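Local coordinates for protein neuraminidase (Influenza A virus, PDB 4K3Y) that forms the calcium-binding, tetrameric beta-propeller head of a bat influenza A virus neuraminidase-like protein, whose activity may differ from that of classical neuraminidases, at residues N215-P220 / G238-T243; F232-L237 / C253-T258. All coordinates share one frame; numbering follows the deposited sequence.

Interaction 1: N215-P220 / G238-T243. With CA (calcium ion), chain M.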
loop_
_atom_site.group_PDB
_atom_site.type_symbol
_atom_site.label_atom_id
_atom_site.label_comp_id
_atom_site.label_asym_id
_atom_site.label_seq_id
_atom_site.Cartn_x
_atom_site.Cartn_y
_atom_site.Cartn_z
ATOM N N ASN C 215 7.487 44.608 -12.613
ATOM C CA ASN C 215 8.379 45.544 -13.299
ATOM C C ASN C 215 9.779 44.998 -13.617
ATOM O O ASN C 215 10.730 45.772 -13.722
ATOM C CB ASN C 215 8.553 46.778 -12.415
ATOM C CG ASN C 215 9.007 46.417 -11.014
ATOM O OD1 ASN C 215 9.174 45.244 -10.687
ATOM N ND2 ASN C 215 9.223 47.421 -10.187
ATOM N N ASP C 216 9.917 43.684 -13.752
ATOM C CA ASP C 216 11.224 43.080 -14.042
ATOM C C ASP C 216 11.104 41.792 -14.834
ATOM O O ASP C 216 10.433 40.874 -14.391
ATOM C CB ASP C 216 11.984 42.764 -12.746
ATOM C CG ASP C 216 13.452 42.436 -12.998
ATOM O OD1 ASP C 216 13.906 42.582 -14.163
ATOM O OD2 ASP C 216 14.155 42.060 -12.030
ATOM N N ALA C 217 11.788 41.720 -15.975
ATOM C CA ALA C 217 11.849 40.508 -16.803
ATOM C C ALA C 217 13.029 39.609 -16.441
ATOM O O ALA C 217 13.154 38.498 -16.975
ATOM C CB ALA C 217 11.930 40.863 -18.273
ATOM N N LYS C 218 13.915 40.109 -15.582
ATOM C CA LYS C 218 14.879 39.257 -14.885
ATOM C C LYS C 218 14.209 38.722 -13.624
ATOM O O LYS C 218 13.057 39.058 -13.333
ATOM C CB LYS C 218 16.125 40.041 -14.482
ATOM C CG LYS C 218 16.994 40.560 -15.611
ATOM C CD LYS C 218 18.157 41.323 -14.990
ATOM C CE LYS C 218 18.882 42.241 -15.949
ATOM N NZ LYS C 218 19.945 42.997 -15.220
ATOM N N ARG C 219 14.916 37.898 -12.865
ATOM C CA ARG C 219 14.315 37.345 -11.651
ATOM C C ARG C 219 14.973 37.892 -10.385
ATOM O O ARG C 219 16.195 37.991 -10.316
ATOM C CB ARG C 219 14.341 35.809 -11.679
ATOM C CG ARG C 219 13.598 35.184 -12.870
ATOM C CD ARG C 219 13.625 33.662 -12.815
ATOM N NE ARG C 219 12.664 33.051 -13.732
ATOM C CZ ARG C 219 11.349 33.009 -13.525
ATOM N NH1 ARG C 219 10.821 33.538 -12.429
ATOM N NH2 ARG C 219 10.555 32.437 -14.419
ATOM N N PRO C 220 14.159 38.264 -9.379
ATOM C CA PRO C 220 14.738 38.727 -8.108
ATOM C C PRO C 220 15.344 37.568 -7.315
ATOM O O PRO C 220 14.905 36.416 -7.469
ATOM C CB PRO C 220 13.528 39.320 -7.371
ATOM C CG PRO C 220 12.332 38.599 -7.950
ATOM C CD PRO C 220 12.685 38.365 -9.397
ATOM N N GLY C 238 22.253 39.681 -18.785
ATOM C CA GLY C 238 21.312 40.023 -19.828
ATOM C C GLY C 238 20.587 38.827 -20.412
ATOM O O GLY C 238 19.773 38.996 -21.321
ATOM N N PHE C 239 20.887 37.627 -19.902
ATOM C CA PHE C 239 20.137 36.401 -20.241
ATOM C C PHE C 239 18.854 36.329 -19.394
ATOM O O PHE C 239 18.863 35.866 -18.248
ATOM C CB PHE C 239 21.002 35.166 -19.998
ATOM C CG PHE C 239 20.419 33.881 -20.540
ATOM C CD1 PHE C 239 20.385 33.645 -21.906
ATOM C CD2 PHE C 239 19.949 32.885 -19.678
ATOM C CE1 PHE C 239 19.874 32.452 -22.418
ATOM C CE2 PHE C 239 19.429 31.692 -20.184
ATOM C CZ PHE C 239 19.390 31.475 -21.554
ATOM N N LEU C 240 17.755 36.788 -19.976
ATOM C CA LEU C 240 16.551 37.079 -19.215
ATOM C C LEU C 240 15.791 35.838 -18.775
ATOM O O LEU C 240 15.299 35.070 -19.609
ATOM C CB LEU C 240 15.636 37.995 -20.031
ATOM C CG LEU C 240 16.261 39.341 -20.385
ATOM C CD1 LEU C 240 15.229 40.264 -21.014
ATOM C CD2 LEU C 240 16.879 39.974 -19.147
ATOM N N GLY C 241 15.661 35.687 -17.458
ATOM C CA GLY C 241 15.067 34.507 -16.859
ATOM C C GLY C 241 13.552 34.358 -16.904
ATOM O O GLY C 241 13.043 33.224 -16.994
ATOM N N ASP C 242 12.814 35.467 -16.828
ATOM C CA ASP C 242 11.356 35.364 -16.745
ATOM C C ASP C 242 10.693 35.069 -18.087
ATOM O O ASP C 242 11.315 35.149 -19.159
ATOM C CB ASP C 242 10.725 36.626 -16.135
ATOM C CG ASP C 242 9.577 36.308 -15.207
ATOM O OD1 ASP C 242 8.837 35.346 -15.531
ATOM O OD2 ASP C 242 9.447 36.996 -14.156
ATOM N N THR C 243 9.419 34.718 -17.998
ATOM C CA THR C 243 8.542 34.606 -19.149
ATOM C C THR C 243 7.198 35.144 -18.672
ATOM O O THR C 243 6.593 34.568 -17.765
ATOM C CB THR C 243 8.378 33.141 -19.606
ATOM O OG1 THR C 243 9.633 32.636 -20.092
ATOM C CG2 THR C 243 7.318 33.037 -20.714
HETATM CA CA CA M . 8.190 39.510 -15.532
#

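Interaction 2: F232-L237 / C253-T258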
loop_
_atom_site.group_PDB
_atom_site.type_symbol
_atom_site.label_atom_id
_atom_site.label_comp_id
_atom_site.label_asym_id
_atom_site.label_seq_id
_atom_site.Cartn_x
_atom_site.Cartn_y
_atom_site.Cartn_z
ATOM N N PHE C 232 18.640 40.953 -0.591
ATOM C CA PHE C 232 18.051 40.714 -1.899
ATOM C C PHE C 232 19.085 41.089 -2.958
ATOM O O PHE C 232 19.738 42.129 -2.849
ATOM C CB PHE C 232 16.799 41.577 -2.101
ATOM C CG PHE C 232 15.541 41.016 -1.479
ATOM C CD1 PHE C 232 14.813 40.018 -2.119
ATOM C CD2 PHE C 232 15.062 41.514 -0.272
ATOM C CE1 PHE C 232 13.640 39.510 -1.558
ATOM C CE2 PHE C 232 13.887 41.010 0.293
ATOM C CZ PHE C 232 13.180 40.007 -0.356
ATOM N N LYS C 233 19.242 40.259 -3.984
ATOM C CA LYS C 233 20.154 40.610 -5.067
ATOM C C LYS C 233 19.446 40.692 -6.415
ATOM O O LYS C 233 18.325 40.217 -6.573
ATOM C CB LYS C 233 21.329 39.639 -5.127
ATOM C CG LYS C 233 21.935 39.352 -3.767
ATOM C CD LYS C 233 23.395 38.960 -3.883
ATOM C CE LYS C 233 24.008 38.720 -2.515
ATOM N NZ LYS C 233 25.420 38.260 -2.638
ATOM N N GLU C 234 20.095 41.323 -7.383
ATOM C CA GLU C 234 19.556 41.377 -8.734
ATOM C C GLU C 234 20.612 40.924 -9.723
ATOM O O GLU C 234 21.696 41.499 -9.783
ATOM C CB GLU C 234 19.096 42.782 -9.091
ATOM C CG GLU C 234 18.685 42.917 -10.545
ATOM C CD GLU C 234 17.240 42.490 -10.790
ATOM O OE1 GLU C 234 16.513 42.238 -9.802
ATOM O OE2 GLU C 234 16.828 42.418 -11.968
ATOM N N PRO C 235 20.296 39.888 -10.505
ATOM C CA PRO C 235 21.246 39.331 -11.471
ATOM C C PRO C 235 21.697 40.372 -12.489
ATOM O O PRO C 235 20.893 41.155 -13.013
ATOM C CB PRO C 235 20.454 38.200 -12.147
ATOM C CG PRO C 235 19.017 38.521 -11.894
ATOM C CD PRO C 235 18.985 39.222 -10.567
ATOM N N CYS C 236 22.999 40.377 -12.740
ATOM C CA CYS C 236 23.614 41.347 -13.625
ATOM C C CYS C 236 23.746 40.758 -15.031
ATOM O O CYS C 236 24.564 41.203 -15.837
ATOM C CB CYS C 236 24.978 41.768 -13.058
ATOM S SG CYS C 236 24.894 42.542 -11.409
ATOM N N LEU C 237 22.915 39.763 -15.325
ATOM C CA LEU C 237 23.015 39.034 -16.587
ATOM C C LEU C 237 21.872 39.309 -17.568
ATOM O O LEU C 237 20.687 39.177 -17.241
ATOM C CB LEU C 237 23.135 37.533 -16.314
ATOM C CG LEU C 237 24.545 36.932 -16.345
ATOM C CD1 LEU C 237 25.579 37.901 -15.813
ATOM C CD2 LEU C 237 24.580 35.650 -15.543
ATOM N N CYS C 253 23.313 45.852 -13.993
ATOM C CA CYS C 253 22.986 45.386 -12.643
ATOM C C CYS C 253 21.684 45.898 -12.030
ATOM O O CYS C 253 21.590 46.058 -10.818
ATOM C CB CYS C 253 24.174 45.586 -11.687
ATOM S SG CYS C 253 25.521 44.401 -11.964
ATOM N N ASP C 254 20.677 46.130 -12.864
ATOM C CA ASP C 254 19.336 46.431 -12.363
ATOM C C ASP C 254 18.245 45.901 -13.282
ATOM O O ASP C 254 18.531 45.204 -14.262
ATOM C CB ASP C 254 19.134 47.928 -12.080
ATOM C CG ASP C 254 19.929 48.823 -13.018
ATOM O OD1 ASP C 254 20.371 48.339 -14.085
ATOM O OD2 ASP C 254 20.104 50.015 -12.675
ATOM N N LYS C 255 16.999 46.237 -12.956
ATOM C CA LYS C 255 15.848 45.572 -13.557
ATOM C C LYS C 255 15.770 45.777 -15.059
ATOM O O LYS C 255 16.183 46.821 -15.580
ATOM C CB LYS C 255 14.534 46.045 -12.918
ATOM C CG LYS C 255 14.375 45.772 -11.418
ATOM C CD LYS C 255 13.229 46.629 -10.856
ATOM C CE LYS C 255 13.064 46.477 -9.350
ATOM N NZ LYS C 255 14.083 47.226 -8.555
ATOM N N THR C 256 15.251 44.761 -15.747
ATOM C CA THR C 256 14.837 44.911 -17.138
ATOM C C THR C 256 13.326 45.159 -17.162
ATOM O O THR C 256 12.521 44.230 -17.244
ATOM C CB THR C 256 15.198 43.676 -17.959
ATOM O OG1 THR C 256 16.610 43.473 -17.898
ATOM C CG2 THR C 256 14.773 43.852 -19.411
ATOM N N THR C 257 12.949 46.427 -17.076
ATOM C CA THR C 257 11.555 46.781 -16.854
ATOM C C THR C 257 10.725 46.503 -18.093
ATOM O O THR C 257 9.499 46.336 -18.028
ATOM C CB THR C 257 11.418 48.259 -16.446
ATOM O OG1 THR C 257 11.840 49.098 -17.532
ATOM C CG2 THR C 257 12.264 48.542 -15.188
ATOM N N THR C 258 11.419 46.447 -19.220
ATOM C CA THR C 258 10.804 46.157 -20.505
ATOM C C THR C 258 10.217 44.756 -20.475
ATOM O O THR C 258 10.943 43.776 -20.289
ATOM C CB THR C 258 11.843 46.233 -21.643
ATOM O OG1 THR C 258 12.727 47.347 -21.429
ATOM C CG2 THR C 258 11.149 46.337 -22.995
#

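Interaction 1: N215-P220 / G238-T243
D216 and D242 come together beside a calcium ion, where two loops at one blade of the neuraminidase beta-propeller pack against each other. The main-chain O of D216 binds the ion at 2.9 Å, together with the carbonyls of N212 and G262, while D242 OD2 lies 3.1 Å from the metal, where its charge probably helps to balance that of the calcium. The side chain of D216 turns back on its own chain: OD1 accepts the N-H of K218 at 2.9 Å from above the carboxylate plane, an Asx turn that shapes the bend. A217 then presents its O to D242 N at 3.1 Å (N-H...O 151°), and its methyl meets CD1 of L240. K218 touches L240 with CG, 3.6 Å from CD2, the two side chains slanting across each other, before running on, extended, to carry NZ to the carbonyls of D254 and P235. R219, extended through CG and CD to NE (chi3 166°), passes over G241, whose O receives only a weak bond from NE. The R219 guanidinium also donates to I264 O through NH2 and to T211 OG1 through NH1. D242 OD1 lies over one guanidinium face, 3.6 Å from NH2, so this salt bridge is one of charge with no N-H aimed at the oxygen. That same OD1 accepts from I264 N and, through its anti lone pair, from T243 N at 2.6 Å.

Interaction 2: F232-L237 / C253-T258
The backbones of 232-237 and 253-258 draw together from 6.2 Å between the CA atoms of E234 and D254 to 4.2 Å between those of C236 and C253, with no hydrogen bond from one to the other. A disulfide does the joining: C236 SG and C253 SG are bonded at 2.0 Å, with a right-handed twist of 116° about the S-S bond. E234 supplies the other half of the contact. Its CG is anti to the backbone N (chi1 173°) and rests against the main chain of D254, 4.0 Å from D254 CA; the chain then bends at chi2 (84°), which lays OE2 alongside K255, 3.7 Å from K255 CA. K255 NZ stays 5.7 Å from E234 OE1, too far for a salt bridge, though the opposite charges may still attract weakly. The disulfide ties the middle of the long connection between strands 230-233 and 268-269 back to its beginning. Near the end of strand 230-233 F232 meets F192 and F194 edge-to-face, and the backbone of C236 bonds to L297 in the stretch between strands 286-294 and 306-311; the covalent tie lies just past 230-233, an edge strand of its four-stranded sheet.

Overall arrangement
Interactions 1 and 2 are parts of one cluster, their centres about 7 Å apart and their segments alternating along the chain. The turn 215-220 is shared ground: the 238-243 segment packs on it in interaction 1, and 253-258 meets it through backbone bonds between A217 and T256 and through T256 N to D216 OD1. K218 of interaction 1 reaches both segments of interaction 2, its NZ 2.8 Å from D254 O. D216 OD2 and E234 OE2 are modelled 2.7 Å apart, a like-charge approach that is doubtful at this resolution. The calcium lies directly in interaction 1, whereas the K255 side chain of interaction 2 stays about 9 Å from it.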